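PDB 4IQN: putative cytoplasmic protein from Salmonella enterica subsp. enterica serovar Typhimurium, which is of unknown function and belongs to a family built around a domain of unknown function (DUF5066). Local coordinates for residues R36-R41 with E84-S89; E30-L35 with L58-R63. One frame throughout, in Å; residues are numbered along the deposited sequence.

Interaction 1 of 2, residues R36-R41 with E84-S89; sequences RVRKYR and EGVIHS
R36 and R38 bond through the backbone to G85 and I87, joining strands 36-38 and 86-87 as a short parallel pair. R36 N gives its hydrogen to G85 O (3.1 Å), and R36 O takes one from I87 N (2.8 Å), the N-H aimed almost straight at the oxygen (175°). I87 O then accepts from R38 N (2.9 Å). I87 thus uses both its N-H and its C=O on the residues flanking V37, the pattern expected of parallel strands. The CA-H groups of V86 and V37 add weaker contacts to R36 O and I87 O.

Among the apolar groups, V37 and I87 share one face of the sheet: V37 CG2, turned anti to its own N, lies 4.0 Å from I87 CB. V86, on the face it shares with R36, puts CG1 3.8 Å from R38 CG.

The R38 chain bends at chi2 (-75°) and runs alongside H88, the two planes 47° apart; H88 CE1 lies over one face of the R38 guanidinium, 3.4 Å from R38 NH2. R38 NH1 bonds P43 O, while H88 NE2 bonds D82. S89 CB packs on Y40 O (3.6 Å), and its OG bonds L125 N.

Strand 36-38 is the middle of a three-stranded mixed sheet, with 48-49 antiparallel on its other edge; V37 also packs on I126 of strand 124-128.

Interaction 2 of 2, residues E30-L35 with L58-R63; sequences EEISRL and LLAYDR
The delta methyl of I32 is the bump that defines this contact. It projects from helix 29-34 and settles in the shallow hollow formed by the backbone and CB atoms of L59 and A60. I32 CD1 sits 3.3 Å from A60 CA, tighter than usual for two carbons, and 3.4 Å from A60 CB, so the methyl touches main chain as well as the A60 side chain. CG1 stands beside the backbone N (chi1 -67°) and the chain is extended at chi2 (163°), which carries CD1 well out from the helix. L59 CB forms one wall of the hollow, 4.2 Å from I32 CD1.

Three residues on, L35 makes the second bump. Its CD1 meets L59 CD1 at 3.8 Å, branch end to branch end, with the two side chains crossing at a slant. L59 is therefore touched in two places, at CB by I32 and at its tip by L35. This is helix-to-loop packing: helix 29-34, together with L35, lies against the short turn 58-62, in which L58 O accepts from both Y61 N and D62 N. M27, just ahead of the helix, touches I32 and L35, and also R63.

Beside the apolar contacts, E31 and R63 form a long salt bridge, E31 OE2 to R63 NH2 4.0 Å, their chains meeting at about a right angle and their planes 60° apart. Each has another polar partner: E31 OE2 accepts from S28 N, and the R63 guanidinium donates through NE to T25 O and through NH2 to P26 O.

Helix 29-34 runs directly into strand 36-38, so the first segments of interactions 2 and 1 are consecutive in the chain. Their partners follow in the same order, 58-63 and then 84-89, so the two contacts alternate along the sequence. Their centres lie about 15 Å apart, and they touch where L35 CD2 packs against G85 O and R34 NH1 and NH2 lie against G85 and E84. Interaction 1 belongs to the three-stranded mixed sheet. The centre of interaction 2 is about 17 Å from the chain centre and that of interaction 1 about 13 Å. One helix-strand unit is thereby held to two later parts of the same DUF5066 family region.

Interaction 1 of 2, residues R36-R41 with E84-S89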
loop_
_atom_site.group_PDB
_atom_site.type_symbol
_atom_site.label_atom_id
_atom_site.label_comp_id
_atom_site.label_asym_id
_atom_site.label_seq_id
_atom_site.Cartn_x
_atom_site.Cartn_y
_atom_site.Cartn_z
ATOM N N ARG A 36 11.910 -8.602 -4.903
ATOM C CA ARG A 36 12.452 -7.373 -4.343
ATOM C C ARG A 36 11.495 -6.256 -4.743
ATOM O O ARG A 36 10.635 -6.453 -5.608
ATOM C CB ARG A 36 13.847 -7.104 -4.916
ATOM C CG ARG A 36 14.868 -8.195 -4.595
ATOM C CD ARG A 36 15.523 -8.054 -3.236
ATOM N NE ARG A 36 16.323 -6.837 -3.199
ATOM C CZ ARG A 36 16.945 -6.360 -2.129
ATOM N NH1 ARG A 36 16.887 -6.997 -0.962
ATOM N NH2 ARG A 36 17.630 -5.229 -2.239
ATOM N N VAL A 37 11.630 -5.083 -4.136
ATOM C CA VAL A 37 10.824 -3.932 -4.554
ATOM C C VAL A 37 11.753 -2.736 -4.818
ATOM O O VAL A 37 12.737 -2.521 -4.084
ATOM C CB VAL A 37 9.692 -3.601 -3.510
ATOM C CG1 VAL A 37 10.266 -3.418 -2.142
ATOM C CG2 VAL A 37 8.864 -2.381 -3.955
ATOM N N ARG A 38 11.459 -1.957 -5.865
ATOM C CA ARG A 38 12.148 -0.668 -6.032
ATOM C C ARG A 38 12.079 0.183 -4.761
ATOM O O ARG A 38 11.044 0.208 -4.087
ATOM C CB ARG A 38 11.597 0.088 -7.242
ATOM C CG ARG A 38 11.978 -0.570 -8.560
ATOM C CD ARG A 38 13.424 -0.315 -8.887
ATOM N NE ARG A 38 13.758 -0.748 -10.255
ATOM C CZ ARG A 38 13.541 -0.016 -11.336
ATOM N NH1 ARG A 38 12.992 1.193 -11.227
ATOM N NH2 ARG A 38 13.882 -0.489 -12.535
ATOM N N LYS A 39 13.186 0.838 -4.410
ATOM C CA LYS A 39 13.259 1.683 -3.217
ATOM C C LYS A 39 12.595 3.047 -3.424
ATOM O O LYS A 39 12.043 3.619 -2.473
ATOM C CB LYS A 39 14.722 1.870 -2.800
ATOM C CG LYS A 39 15.033 2.739 -1.589
ATOM C CD LYS A 39 14.573 2.148 -0.257
ATOM C CE LYS A 39 14.908 3.041 0.951
ATOM N NZ LYS A 39 16.300 2.894 1.425
ATOM N N TYR A 40 12.642 3.563 -4.648
ATOM C CA TYR A 40 12.215 4.935 -4.934
ATOM C C TYR A 40 11.106 5.002 -5.958
ATOM O O TYR A 40 10.915 4.103 -6.776
ATOM C CB TYR A 40 13.416 5.762 -5.410
ATOM C CG TYR A 40 14.516 5.863 -4.371
ATOM C CD1 TYR A 40 14.348 6.641 -3.270
ATOM C CD2 TYR A 40 15.727 5.142 -4.496
ATOM C CE1 TYR A 40 15.314 6.736 -2.292
ATOM C CE2 TYR A 40 16.716 5.245 -3.518
ATOM C CZ TYR A 40 16.486 6.050 -2.418
ATOM O OH TYR A 40 17.391 6.188 -1.422
ATOM N N ARG A 41 10.335 6.090 -5.890
ATOM C CA ARG A 41 9.302 6.324 -6.857
ATOM C C ARG A 41 9.838 6.565 -8.283
ATOM O O ARG A 41 9.220 6.193 -9.283
ATOM C CB ARG A 41 8.469 7.523 -6.429
ATOM C CG ARG A 41 7.208 7.545 -7.242
ATOM C CD ARG A 41 5.966 7.798 -6.460
ATOM N NE ARG A 41 6.080 7.597 -5.041
ATOM C CZ ARG A 41 5.511 8.402 -4.153
ATOM N NH1 ARG A 41 4.774 9.433 -4.561
ATOM N NH2 ARG A 41 5.690 8.184 -2.872
ATOM N N GLU A 84 12.626 -10.191 -13.476
ATOM C CA GLU A 84 13.696 -10.385 -12.513
ATOM C C GLU A 84 13.116 -10.545 -11.107
ATOM O O GLU A 84 13.829 -10.848 -10.151
ATOM C CB GLU A 84 14.609 -9.166 -12.588
ATOM C CG GLU A 84 15.252 -9.011 -13.969
ATOM C CD GLU A 84 16.443 -9.899 -14.091
ATOM O OE1 GLU A 84 17.305 -9.815 -13.190
ATOM O OE2 GLU A 84 16.514 -10.670 -15.046
ATOM N N GLY A 85 11.807 -10.388 -10.998
ATOM C CA GLY A 85 11.128 -10.413 -9.692
ATOM C C GLY A 85 11.103 -9.087 -8.934
ATOM O O GLY A 85 10.798 -9.065 -7.750
ATOM N N VAL A 86 11.414 -7.986 -9.612
ATOM C CA VAL A 86 11.397 -6.691 -8.987
ATOM C C VAL A 86 10.010 -6.078 -9.130
ATOM O O VAL A 86 9.500 -5.971 -10.234
ATOM C CB VAL A 86 12.447 -5.731 -9.616
ATOM C CG1 VAL A 86 12.353 -4.341 -8.986
ATOM C CG2 VAL A 86 13.857 -6.290 -9.443
ATOM N N ILE A 87 9.426 -5.673 -7.995
ATOM C CA ILE A 87 8.172 -4.912 -7.979
ATOM C C ILE A 87 8.504 -3.456 -8.250
ATOM O O ILE A 87 9.155 -2.810 -7.432
ATOM C CB ILE A 87 7.464 -5.020 -6.615
ATOM C CG1 ILE A 87 7.144 -6.495 -6.288
ATOM C CG2 ILE A 87 6.204 -4.185 -6.631
ATOM C CD1 ILE A 87 6.643 -6.770 -4.877
ATOM N N HIS A 88 8.075 -2.955 -9.405
ATOM C CA HIS A 88 8.311 -1.550 -9.770
ATOM C C HIS A 88 7.334 -0.677 -8.962
ATOM O O HIS A 88 6.288 -1.143 -8.553
ATOM C CB HIS A 88 8.133 -1.348 -11.259
ATOM C CG HIS A 88 9.236 -1.961 -12.072
ATOM N ND1 HIS A 88 10.090 -1.214 -12.849
ATOM C CD2 HIS A 88 9.656 -3.241 -12.172
ATOM C CE1 HIS A 88 10.974 -2.017 -13.419
ATOM N NE2 HIS A 88 10.735 -3.251 -13.017
ATOM N N SER A 89 7.737 0.554 -8.690
ATOM C CA SER A 89 6.924 1.456 -7.910
ATOM C C SER A 89 5.611 1.783 -8.616
ATOM O O SER A 89 5.510 1.870 -9.825
ATOM C CB SER A 89 7.685 2.760 -7.514
ATOM O OG SER A 89 6.837 3.613 -6.710
#

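Interaction 2 of 2, residues E30-L35 with L58-R63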
loop_
_atom_site.group_PDB
_atom_site.type_symbol
_atom_site.label_atom_id
_atom_site.label_comp_id
_atom_site.label_asym_id
_atom_site.label_seq_id
_atom_site.Cartn_x
_atom_site.Cartn_y
_atom_site.Cartn_z
ATOM N N GLU A 30 10.403 -20.492 -3.511
ATOM C CA GLU A 30 11.450 -20.085 -4.450
ATOM C C GLU A 30 11.087 -18.770 -5.142
ATOM O O GLU A 30 11.889 -17.843 -5.150
ATOM C CB GLU A 30 11.698 -21.207 -5.469
ATOM C CG GLU A 30 12.985 -21.122 -6.242
ATOM C CD GLU A 30 13.498 -22.518 -6.650
ATOM O OE1 GLU A 30 12.820 -23.526 -6.339
ATOM O OE2 GLU A 30 14.579 -22.613 -7.276
ATOM N N GLU A 31 9.863 -18.685 -5.682
ATOM C CA GLU A 31 9.372 -17.470 -6.342
ATOM C C GLU A 31 9.377 -16.278 -5.361
ATOM O O GLU A 31 9.806 -15.157 -5.692
ATOM C CB GLU A 31 7.938 -17.678 -6.824
ATOM C CG GLU A 31 7.775 -18.688 -7.942
ATOM C CD GLU A 31 6.318 -18.867 -8.376
ATOM O OE1 GLU A 31 5.972 -18.417 -9.485
ATOM O OE2 GLU A 31 5.504 -19.440 -7.623
ATOM N N ILE A 32 8.891 -16.522 -4.151
ATOM C CA ILE A 32 8.813 -15.473 -3.136
ATOM C C ILE A 32 10.206 -14.999 -2.764
ATOM O O ILE A 32 10.414 -13.816 -2.619
ATOM C CB ILE A 32 7.987 -15.937 -1.926
ATOM C CG1 ILE A 32 6.543 -16.100 -2.393
ATOM C CG2 ILE A 32 8.024 -14.917 -0.818
ATOM C CD1 ILE A 32 5.677 -16.908 -1.475
ATOM N N SER A 33 11.170 -15.911 -2.698
ATOM C CA SER A 33 12.561 -15.561 -2.363
ATOM C C SER A 33 13.241 -14.618 -3.328
ATOM O O SER A 33 14.142 -13.889 -2.927
ATOM C CB SER A 33 13.419 -16.818 -2.309
ATOM O OG SER A 33 13.128 -17.505 -1.131
ATOM N N ARG A 34 12.855 -14.668 -4.602
ATOM C CA ARG A 34 13.445 -13.813 -5.639
ATOM C C ARG A 34 12.910 -12.372 -5.596
ATOM O O ARG A 34 13.493 -11.469 -6.214
ATOM C CB ARG A 34 13.137 -14.334 -7.060
ATOM C CG ARG A 34 13.387 -15.801 -7.363
ATOM C CD ARG A 34 12.685 -16.181 -8.678
ATOM N NE ARG A 34 13.242 -15.492 -9.852
ATOM C CZ ARG A 34 12.666 -14.520 -10.581
ATOM N NH1 ARG A 34 11.469 -14.010 -10.288
ATOM N NH2 ARG A 34 13.324 -14.027 -11.628
ATOM N N LEU A 35 11.794 -12.155 -4.916
ATOM C CA LEU A 35 11.120 -10.857 -4.991
ATOM C C LEU A 35 11.879 -9.759 -4.265
ATOM O O LEU A 35 12.420 -9.958 -3.183
ATOM C CB LEU A 35 9.685 -10.933 -4.460
ATOM C CG LEU A 35 8.732 -11.891 -5.206
ATOM C CD1 LEU A 35 7.411 -11.904 -4.463
ATOM C CD2 LEU A 35 8.510 -11.497 -6.658
ATOM N N LEU A 58 1.493 -13.350 2.777
ATOM C CA LEU A 58 0.259 -13.395 1.985
ATOM C C LEU A 58 0.466 -14.107 0.616
ATOM O O LEU A 58 -0.317 -14.960 0.225
ATOM C CB LEU A 58 -0.328 -11.995 1.804
ATOM C CG LEU A 58 -0.757 -11.306 3.106
ATOM C CD1 LEU A 58 -1.006 -9.835 2.836
ATOM C CD2 LEU A 58 -1.992 -11.944 3.747
ATOM N N LEU A 59 1.524 -13.755 -0.101
ATOM C CA LEU A 59 1.826 -14.379 -1.397
ATOM C C LEU A 59 2.097 -15.869 -1.277
ATOM O O LEU A 59 1.769 -16.651 -2.168
ATOM C CB LEU A 59 3.018 -13.707 -2.042
ATOM C CG LEU A 59 2.714 -12.301 -2.550
ATOM C CD1 LEU A 59 4.039 -11.626 -2.826
ATOM C CD2 LEU A 59 1.797 -12.296 -3.762
ATOM N N ALA A 60 2.678 -16.256 -0.160
ATOM C CA ALA A 60 2.921 -17.661 0.110
ATOM C C ALA A 60 1.641 -18.453 0.385
ATOM O O ALA A 60 1.655 -19.680 0.334
ATOM C CB ALA A 60 3.903 -17.824 1.260
ATOM N N TYR A 61 0.537 -17.764 0.674
ATOM C CA TYR A 61 -0.686 -18.455 1.033
ATOM C C TYR A 61 -1.626 -18.495 -0.184
ATOM O O TYR A 61 -2.059 -19.569 -0.625
ATOM C CB TYR A 61 -1.345 -17.837 2.289
ATOM C CG TYR A 61 -2.800 -18.217 2.367
ATOM C CD1 TYR A 61 -3.170 -19.553 2.359
ATOM C CD2 TYR A 61 -3.797 -17.256 2.376
ATOM C CE1 TYR A 61 -4.497 -19.926 2.356
ATOM C CE2 TYR A 61 -5.135 -17.617 2.369
ATOM C CZ TYR A 61 -5.466 -18.960 2.371
ATOM O OH TYR A 61 -6.757 -19.350 2.363
ATOM N N ASP A 62 -1.898 -17.336 -0.764
ATOM C CA ASP A 62 -2.822 -17.245 -1.870
ATOM C C ASP A 62 -2.673 -15.891 -2.536
ATOM O O ASP A 62 -3.132 -14.865 -2.006
ATOM C CB ASP A 62 -4.242 -17.452 -1.341
ATOM C CG ASP A 62 -5.304 -17.383 -2.419
ATOM O OD1 ASP A 62 -4.973 -17.312 -3.644
ATOM O OD2 ASP A 62 -6.505 -17.398 -2.022
ATOM N N ARG A 63 -2.086 -15.889 -3.730
ATOM C CA ARG A 63 -1.853 -14.643 -4.442
ATOM C C ARG A 63 -3.166 -14.013 -4.900
ATOM O O ARG A 63 -3.169 -12.849 -5.333
ATOM C CB ARG A 63 -0.904 -14.861 -5.620
ATOM C CG ARG A 63 -1.575 -15.339 -6.862
ATOM C CD ARG A 63 -0.559 -15.762 -7.915
ATOM N NE ARG A 63 0.106 -17.002 -7.552
ATOM C CZ ARG A 63 1.044 -17.566 -8.302
ATOM N NH1 ARG A 63 1.410 -16.995 -9.439
ATOM N NH2 ARG A 63 1.607 -18.693 -7.927
#